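Carboxypeptidase Y inhibitor (Saccharomyces cerevisiae, PDB 1WPX) inhibits carboxypeptidase Y specifically and potently, as a yeast member of the phosphatidylethanolamine-binding protein family. Local coordinates at residues 145-150 with 175-180; 91-96 with 199-204. All coordinates share one frame; numbering follows the deposited sequence.

Overall arrangement
Both contacts reach the same large antiparallel sheet of this phosphatidylethanolamine-binding protein fold, their centres about 11 Å apart. Contact 2 is buried, its centre about 8 Å from that of the chain, and packs the last helix, 198-203, against strand 90-96; contact 1, about 15 Å out, joins strand 145-148 to the loop after strand 162-170. Strand 110-120 pairs with both 90-96 and 145-148. Along the chain, contact 1 is nested within the span that contact 2 closes. Leu147 and Phe180 pack on Trp201, whereas Tyr150 meets Met94, which points to the other face of its strand. Trp201 thus joins a surface loop and a buried helix onto one sheet.

Contact 1: residues 145-150 with 175-180; sequences NTLIEY and VDSSKF
Ser177 lies against the side chains of Asn145 and Leu147, and this small van der Waals contact is all that joins the two segments directly. OG of Ser177 sits 3.6 Å from CB of Asn145 and 4.3 Å from CD2 of Leu147, so a hydroxyl meets carbon on both residues. Its polar partner is Asp117 on strand 110-120, to which OG is hydrogen-bonded; a short serine suits a buried place where one oxygen must reach the neighbouring strand. Leucine suits its place by its branched apolar end: CD2 faces Ser177, CD1 packs on Trp201, and the side chain also touches Cys116.

Polar bonds hold the loop in shape from within. Asp176 OD1 accepts the backbone N of Ser178 at 3.2 Å, which makes an Asx turn, and it also takes a bond from Ser178 OG; both donors approach from one face of the carboxylate. On the other oxygen, Lys179 NZ forms a salt bridge 3.0 Å from Asp176 OD2, along the syn lone pair. One carboxylate thus ties down the short 3-10 turn 177-179.

In the backbone, Leu147 and Ile148 both bond to Val114 and form a classic beta bulge, where the chain turns a corner. An Asx turn leading into a 3-10 turn here packs on a bulged strand of the antiparallel sheet of this phosphatidylethanolamine-binding protein fold.

Contact 2: residues 91-96 with 199-204; sequences TLVMTD and GKWAKE
Trp201 is the one helix residue that reaches strand 91-96, and it loses more surface here than Thr91 or Val93, which receive it. Its chi1 of -171° sets CG anti to the backbone N and directs the indole from the helix toward the strand, with the six-membered ring leading. A single ring atom, CZ3, makes both of the nearest approaches. A large flat side chain suits this place because it spans the gap between helix and sheet, whose nearest CA atoms, those of Thr91 and Ala202, are still 9.8 Å apart. The polar end of the indole is satisfied too: NE1 gives its hydrogen bond to the carbonyl oxygen of Ser181.

Thr91 offers its methyl group rather than its hydroxyl. CG2 meets the edge of the indole, close to the ring plane, 4.2 Å from Trp201 CZ3. The hydroxyl OG1 is hydrogen-bonded to Gln171 OE1. Threonine thus serves two needs at a buried site, giving carbon to the tryptophan and oxygen to a polar neighbour.

Val93, two residues along on the same face of the strand, approaches the ring obliquely, with CG2 4.3 Å from Trp201 CZ3. This contact is purely apolar, and a beta-branched valine suits both the extended backbone and the core. Trp189, whose ring meets that of Trp201 at about 50°, also touches Val93, while Val198 packs on Val93 from the start of the helix. The light contact between strand and helix is therefore part of a wider apolar cluster. It is a buried helix-on-sheet packing, in which the last helix of this phosphatidylethanolamine-binding protein fold, preceding the final strand 208-217, rests on the antiparallel sheet by Trp201, Val198 and Ala202.

Contact 1: residues 145-150 with 175-180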
ATOM      1  N   ASN B 145       8.907 -27.065  23.481  1.00 41.61           N
ATOM      2  CA  ASN B 145      10.164 -27.792  23.356  1.00 41.98           C
ATOM      3  C   ASN B 145      10.842 -27.419  22.046  1.00 42.14           C
ATOM      4  O   ASN B 145      10.299 -27.645  20.964  1.00 43.71           O
ATOM      5  CB  ASN B 145       9.935 -29.314  23.394  1.00 43.70           C
ATOM      6  CG  ASN B 145       9.400 -29.798  24.738  1.00 45.78           C
ATOM      7  OD1 ASN B 145       8.192 -29.777  24.990  1.00 46.48           O
ATOM      8  ND2 ASN B 145      10.304 -30.223  25.613  1.00 45.02           N
ATOM      9  N   THR B 146      12.031 -26.844  22.149  1.00 41.11           N
ATOM     10  CA  THR B 146      12.787 -26.442  20.974  1.00 40.70           C
ATOM     11  C   THR B 146      13.658 -27.592  20.481  1.00 40.71           C
ATOM     12  O   THR B 146      14.616 -27.974  21.146  1.00 43.12           O
ATOM     13  CB  THR B 146      13.706 -25.236  21.296  1.00 40.41           C
ATOM     14  OG1 THR B 146      12.907 -24.107  21.672  1.00 40.17           O
ATOM     15  CG2 THR B 146      14.555 -24.870  20.087  1.00 41.45           C
ATOM     16  N   LEU B 147      13.328 -28.150  19.325  1.00 39.76           N
ATOM     17  CA  LEU B 147      14.121 -29.235  18.767  1.00 40.11           C
ATOM     18  C   LEU B 147      15.367 -28.672  18.094  1.00 40.85           C
ATOM     19  O   LEU B 147      16.425 -29.294  18.112  1.00 41.03           O
ATOM     20  CB  LEU B 147      13.317 -30.032  17.736  1.00 40.63           C
ATOM     21  CG  LEU B 147      12.042 -30.740  18.198  1.00 41.74           C
ATOM     22  CD1 LEU B 147      11.521 -31.609  17.061  1.00 39.68           C
ATOM     23  CD2 LEU B 147      12.325 -31.580  19.427  1.00 40.33           C
ATOM     24  N   ILE B 148      15.230 -27.493  17.493  1.00 42.14           N
ATOM     25  CA  ILE B 148      16.341 -26.834  16.808  1.00 43.82           C
ATOM     26  C   ILE B 148      16.383 -25.357  17.193  1.00 45.65           C
ATOM     27  O   ILE B 148      15.602 -24.559  16.680  1.00 47.32           O
ATOM     28  CB  ILE B 148      16.185 -26.945  15.275  1.00 42.99           C
ATOM     29  CG1 ILE B 148      16.238 -28.416  14.847  1.00 43.93           C
ATOM     30  CG2 ILE B 148      17.263 -26.136  14.579  1.00 42.35           C
ATOM     31  CD1 ILE B 148      17.557 -29.105  15.132  1.00 41.35           C
ATOM     32  N   GLU B 149      17.294 -24.992  18.093  1.00 46.58           N
ATOM     33  CA  GLU B 149      17.401 -23.605  18.536  1.00 48.71           C
ATOM     34  C   GLU B 149      17.484 -22.622  17.366  1.00 47.83           C
ATOM     35  O   GLU B 149      17.953 -22.963  16.279  1.00 47.41           O
ATOM     36  CB  GLU B 149      18.603 -23.428  19.476  1.00 51.48           C
ATOM     37  CG  GLU B 149      19.969 -23.826  18.906  1.00 60.33           C
ATOM     38  CD  GLU B 149      20.094 -25.318  18.564  1.00 64.81           C
ATOM     39  OE1 GLU B 149      19.553 -26.164  19.316  1.00 65.16           O
ATOM     40  OE2 GLU B 149      20.758 -25.644  17.548  1.00 67.13           O
ATOM     41  N   TYR B 150      17.011 -21.400  17.596  1.00 46.23           N
ATOM     42  CA  TYR B 150      17.008 -20.372  16.566  1.00 45.57           C
ATOM     43  C   TYR B 150      18.385 -19.911  16.116  1.00 45.71           C
ATOM     44  O   TYR B 150      19.299 -19.743  16.922  1.00 45.02           O
ATOM     45  CB  TYR B 150      16.235 -19.138  17.040  1.00 44.83           C
ATOM     46  CG  TYR B 150      16.193 -18.021  16.015  1.00 44.35           C
ATOM     47  CD1 TYR B 150      15.280 -18.052  14.961  1.00 46.15           C
ATOM     48  CD2 TYR B 150      17.078 -16.946  16.083  1.00 43.00           C
ATOM     49  CE1 TYR B 150      15.245 -17.037  13.997  1.00 44.78           C
ATOM     50  CE2 TYR B 150      17.056 -15.928  15.126  1.00 42.86           C
ATOM     51  CZ  TYR B 150      16.135 -15.980  14.087  1.00 44.59           C
ATOM     52  OH  TYR B 150      16.089 -14.979  13.141  1.00 45.07           O
ATOM     53  N   VAL B 175      -0.290 -36.064  20.545  1.00 29.16           N
ATOM     54  CA  VAL B 175       1.100 -36.432  20.317  1.00 28.00           C
ATOM     55  C   VAL B 175       2.057 -35.251  20.435  1.00 27.84           C
ATOM     56  O   VAL B 175       1.971 -34.284  19.687  1.00 29.11           O
ATOM     57  CB  VAL B 175       1.259 -37.175  18.956  1.00 25.78           C
ATOM     58  CG1 VAL B 175      -0.060 -37.192  18.226  1.00 24.01           C
ATOM     59  CG2 VAL B 175       2.350 -36.552  18.120  1.00 22.04           C
ATOM     60  N   ASP B 176       2.955 -35.345  21.411  1.00 27.02           N
ATOM     61  CA  ASP B 176       3.950 -34.318  21.682  1.00 29.27           C
ATOM     62  C   ASP B 176       5.163 -34.468  20.754  1.00 30.59           C
ATOM     63  O   ASP B 176       5.289 -35.462  20.035  1.00 28.80           O
ATOM     64  CB  ASP B 176       4.399 -34.424  23.134  1.00 30.58           C
ATOM     65  CG  ASP B 176       5.087 -35.742  23.423  1.00 34.07           C
ATOM     66  OD1 ASP B 176       6.285 -35.721  23.783  1.00 35.70           O
ATOM     67  OD2 ASP B 176       4.430 -36.798  23.278  1.00 34.01           O
ATOM     68  N   SER B 177       6.067 -33.493  20.791  1.00 32.19           N
ATOM     69  CA  SER B 177       7.239 -33.515  19.917  1.00 34.74           C
ATOM     70  C   SER B 177       8.254 -34.635  20.147  1.00 36.01           C
ATOM     71  O   SER B 177       9.068 -34.918  19.266  1.00 37.04           O
ATOM     72  CB  SER B 177       7.956 -32.157  19.957  1.00 34.93           C
ATOM     73  OG  SER B 177       8.434 -31.836  21.251  1.00 35.17           O
ATOM     74  N   SER B 178       8.211 -35.277  21.311  1.00 35.90           N
ATOM     75  CA  SER B 178       9.151 -36.358  21.591  1.00 36.16           C
ATOM     76  C   SER B 178       8.947 -37.532  20.631  1.00 36.71           C
ATOM     77  O   SER B 178       9.750 -38.458  20.595  1.00 37.34           O
ATOM     78  CB  SER B 178       8.993 -36.855  23.032  1.00 37.23           C
ATOM     79  OG  SER B 178       7.814 -37.633  23.190  1.00 37.32           O
ATOM     80  N   LYS B 179       7.874 -37.484  19.848  1.00 37.51           N
ATOM     81  CA  LYS B 179       7.570 -38.556  18.906  1.00 38.29           C
ATOM     82  C   LYS B 179       7.823 -38.211  17.441  1.00 38.99           C
ATOM     83  O   LYS B 179       7.591 -39.033  16.552  1.00 38.25           O
ATOM     84  CB  LYS B 179       6.122 -39.005  19.104  1.00 37.01           C
ATOM     85  CG  LYS B 179       5.919 -39.637  20.466  1.00 37.46           C
ATOM     86  CD  LYS B 179       4.466 -39.803  20.822  1.00 36.36           C
ATOM     87  CE  LYS B 179       4.331 -40.489  22.170  1.00 35.27           C
ATOM     88  NZ  LYS B 179       4.968 -39.704  23.254  1.00 34.22           N
ATOM     89  N   PHE B 180       8.305 -37.001  17.185  1.00 39.67           N
ATOM     90  CA  PHE B 180       8.588 -36.604  15.814  1.00 40.57           C
ATOM     91  C   PHE B 180       9.962 -37.109  15.402  1.00 40.67           C
ATOM     92  O   PHE B 180      10.859 -37.219  16.233  1.00 40.98           O
ATOM     93  CB  PHE B 180       8.533 -35.081  15.669  1.00 39.29           C
ATOM     94  CG  PHE B 180       7.183 -34.496  15.961  1.00 37.94           C
ATOM     95  CD1 PHE B 180       6.029 -35.249  15.770  1.00 35.80           C
ATOM     96  CD2 PHE B 180       7.060 -33.182  16.405  1.00 38.31           C
ATOM     97  CE1 PHE B 180       4.773 -34.708  16.016  1.00 35.56           C
ATOM     98  CE2 PHE B 180       5.803 -32.629  16.653  1.00 37.71           C
ATOM     99  CZ  PHE B 180       4.656 -33.396  16.457  1.00 35.55           C
TER

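Contact 2: residues 91-96 with 199-204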
ATOM      1  N   THR B  91       3.515 -26.250  16.022  1.00 35.03           N
ATOM      2  CA  THR B  91       4.934 -26.308  15.719  1.00 34.66           C
ATOM      3  C   THR B  91       5.268 -25.145  14.792  1.00 35.18           C
ATOM      4  O   THR B  91       4.618 -24.935  13.766  1.00 32.93           O
ATOM      5  CB  THR B  91       5.324 -27.637  15.042  1.00 34.43           C
ATOM      6  OG1 THR B  91       5.468 -28.650  16.044  1.00 31.28           O
ATOM      7  CG2 THR B  91       6.638 -27.487  14.273  1.00 32.29           C
ATOM      8  N   LEU B  92       6.290 -24.394  15.177  1.00 37.35           N
ATOM      9  CA  LEU B  92       6.740 -23.235  14.421  1.00 37.88           C
ATOM     10  C   LEU B  92       8.093 -23.551  13.793  1.00 37.32           C
ATOM     11  O   LEU B  92       9.061 -23.856  14.494  1.00 36.15           O
ATOM     12  CB  LEU B  92       6.849 -22.039  15.367  1.00 39.83           C
ATOM     13  CG  LEU B  92       6.657 -20.627  14.822  1.00 41.33           C
ATOM     14  CD1 LEU B  92       5.569 -20.586  13.754  1.00 42.90           C
ATOM     15  CD2 LEU B  92       6.284 -19.739  15.990  1.00 44.42           C
ATOM     16  N   VAL B  93       8.148 -23.471  12.469  1.00 36.42           N
ATOM     17  CA  VAL B  93       9.366 -23.763  11.723  1.00 35.63           C
ATOM     18  C   VAL B  93       9.921 -22.567  10.948  1.00 35.32           C
ATOM     19  O   VAL B  93       9.178 -21.682  10.542  1.00 35.68           O
ATOM     20  CB  VAL B  93       9.108 -24.905  10.703  1.00 35.17           C
ATOM     21  CG1 VAL B  93      10.297 -25.064   9.765  1.00 33.68           C
ATOM     22  CG2 VAL B  93       8.841 -26.199  11.438  1.00 34.13           C
ATOM     23  N   MET B  94      11.239 -22.544  10.762  1.00 35.92           N
ATOM     24  CA  MET B  94      11.887 -21.507   9.968  1.00 36.69           C
ATOM     25  C   MET B  94      12.916 -22.198   9.083  1.00 36.03           C
ATOM     26  O   MET B  94      13.838 -22.840   9.578  1.00 36.78           O
ATOM     27  CB  MET B  94      12.588 -20.461  10.831  1.00 37.91           C
ATOM     28  CG  MET B  94      13.081 -19.277   9.995  1.00 41.08           C
ATOM     29  SD  MET B  94      13.992 -18.016  10.914  1.00 47.40           S
ATOM     30  CE  MET B  94      15.393 -17.767   9.826  1.00 46.49           C
ATOM     31  N   THR B  95      12.755 -22.079   7.773  1.00 35.03           N
ATOM     32  CA  THR B  95      13.689 -22.721   6.867  1.00 35.49           C
ATOM     33  C   THR B  95      14.077 -21.842   5.676  1.00 37.17           C
ATOM     34  O   THR B  95      13.346 -20.925   5.296  1.00 36.22           O
ATOM     35  CB  THR B  95      13.110 -24.050   6.336  1.00 33.97           C
ATOM     36  OG1 THR B  95      14.140 -24.789   5.661  1.00 32.46           O
ATOM     37  CG2 THR B  95      11.957 -23.778   5.373  1.00 30.97           C
ATOM     38  N   ASP B  96      15.243 -22.142   5.104  1.00 38.37           N
ATOM     39  CA  ASP B  96      15.772 -21.434   3.946  1.00 38.69           C
ATOM     40  C   ASP B  96      15.937 -22.455   2.818  1.00 39.52           C
ATOM     41  O   ASP B  96      16.763 -23.358   2.912  1.00 40.62           O
ATOM     42  CB  ASP B  96      17.130 -20.806   4.292  1.00 37.67           C
ATOM     43  CG  ASP B  96      17.812 -20.167   3.084  1.00 37.87           C
ATOM     44  OD1 ASP B  96      17.239 -20.195   1.974  1.00 35.59           O
ATOM     45  OD2 ASP B  96      18.929 -19.634   3.246  1.00 37.83           O
ATOM     46  N   GLY B 199       8.941 -29.970   4.087  1.00 44.37           N
ATOM     47  CA  GLY B 199       7.969 -30.781   3.379  1.00 45.03           C
ATOM     48  C   GLY B 199       8.071 -32.238   3.773  1.00 46.38           C
ATOM     49  O   GLY B 199       7.081 -32.848   4.162  1.00 48.06           O
ATOM     50  N   LYS B 200       9.276 -32.787   3.667  1.00 48.00           N
ATOM     51  CA  LYS B 200       9.552 -34.179   4.010  1.00 50.26           C
ATOM     52  C   LYS B 200       9.223 -34.462   5.478  1.00 50.45           C
ATOM     53  O   LYS B 200       8.434 -35.359   5.793  1.00 50.50           O
ATOM     54  CB  LYS B 200      11.031 -34.480   3.758  1.00 52.85           C
ATOM     55  CG  LYS B 200      11.463 -35.903   4.061  1.00 56.76           C
ATOM     56  CD  LYS B 200      10.810 -36.873   3.096  1.00 61.08           C
ATOM     57  CE  LYS B 200      11.415 -38.264   3.189  1.00 61.75           C
ATOM     58  NZ  LYS B 200      10.806 -39.162   2.164  1.00 62.98           N
ATOM     59  N   TRP B 201       9.836 -33.680   6.363  1.00 48.85           N
ATOM     60  CA  TRP B 201       9.659 -33.820   7.805  1.00 48.09           C
ATOM     61  C   TRP B 201       8.220 -33.639   8.286  1.00 47.44           C
ATOM     62  O   TRP B 201       7.764 -34.370   9.166  1.00 48.01           O
ATOM     63  CB  TRP B 201      10.561 -32.821   8.533  1.00 46.83           C
ATOM     64  CG  TRP B 201      10.617 -33.019  10.010  1.00 45.74           C
ATOM     65  CD1 TRP B 201      11.270 -34.011  10.679  1.00 46.67           C
ATOM     66  CD2 TRP B 201      10.009 -32.191  11.011  1.00 45.13           C
ATOM     67  NE1 TRP B 201      11.112 -33.852  12.037  1.00 45.53           N
ATOM     68  CE2 TRP B 201      10.341 -32.743  12.268  1.00 44.91           C
ATOM     69  CE3 TRP B 201       9.216 -31.037  10.970  1.00 43.74           C
ATOM     70  CZ2 TRP B 201       9.908 -32.181  13.471  1.00 43.81           C
ATOM     71  CZ3 TRP B 201       8.786 -30.479  12.166  1.00 42.99           C
ATOM     72  CH2 TRP B 201       9.135 -31.052  13.399  1.00 44.12           C
ATOM     73  N   ALA B 202       7.509 -32.667   7.723  1.00 46.26           N
ATOM     74  CA  ALA B 202       6.131 -32.408   8.129  1.00 46.34           C
ATOM     75  C   ALA B 202       5.203 -33.560   7.766  1.00 46.89           C
ATOM     76  O   ALA B 202       4.269 -33.872   8.507  1.00 46.23           O
ATOM     77  CB  ALA B 202       5.629 -31.118   7.495  1.00 44.55           C
ATOM     78  N   LYS B 203       5.462 -34.190   6.626  1.00 48.19           N
ATOM     79  CA  LYS B 203       4.639 -35.302   6.173  1.00 49.36           C
ATOM     80  C   LYS B 203       4.836 -36.567   6.992  1.00 48.67           C
ATOM     81  O   LYS B 203       3.863 -37.193   7.408  1.00 47.86           O
ATOM     82  CB  LYS B 203       4.910 -35.603   4.698  1.00 51.75           C
ATOM     83  CG  LYS B 203       4.047 -34.801   3.746  1.00 56.63           C
ATOM     84  CD  LYS B 203       2.565 -35.141   3.942  1.00 60.90           C
ATOM     85  CE  LYS B 203       1.655 -34.284   3.051  1.00 62.93           C
ATOM     86  NZ  LYS B 203       0.205 -34.614   3.216  1.00 63.62           N
ATOM     87  N   GLU B 204       6.087 -36.946   7.228  1.00 48.18           N
ATOM     88  CA  GLU B 204       6.340 -38.155   7.998  1.00 48.22           C
ATOM     89  C   GLU B 204       5.915 -38.017   9.453  1.00 47.52           C
ATOM     90  O   GLU B 204       5.973 -38.975  10.214  1.00 49.42           O
ATOM     91  CB  GLU B 204       7.819 -38.571   7.903  1.00 48.61           C
ATOM     92  CG  GLU B 204       8.844 -37.532   8.332  1.00 50.82           C
ATOM     93  CD  GLU B 204      10.281 -38.017   8.126  1.00 51.74           C
ATOM     94  OE1 GLU B 204      10.610 -38.467   7.006  1.00 51.83           O
ATOM     95  OE2 GLU B 204      11.084 -37.946   9.080  1.00 51.89           O
TER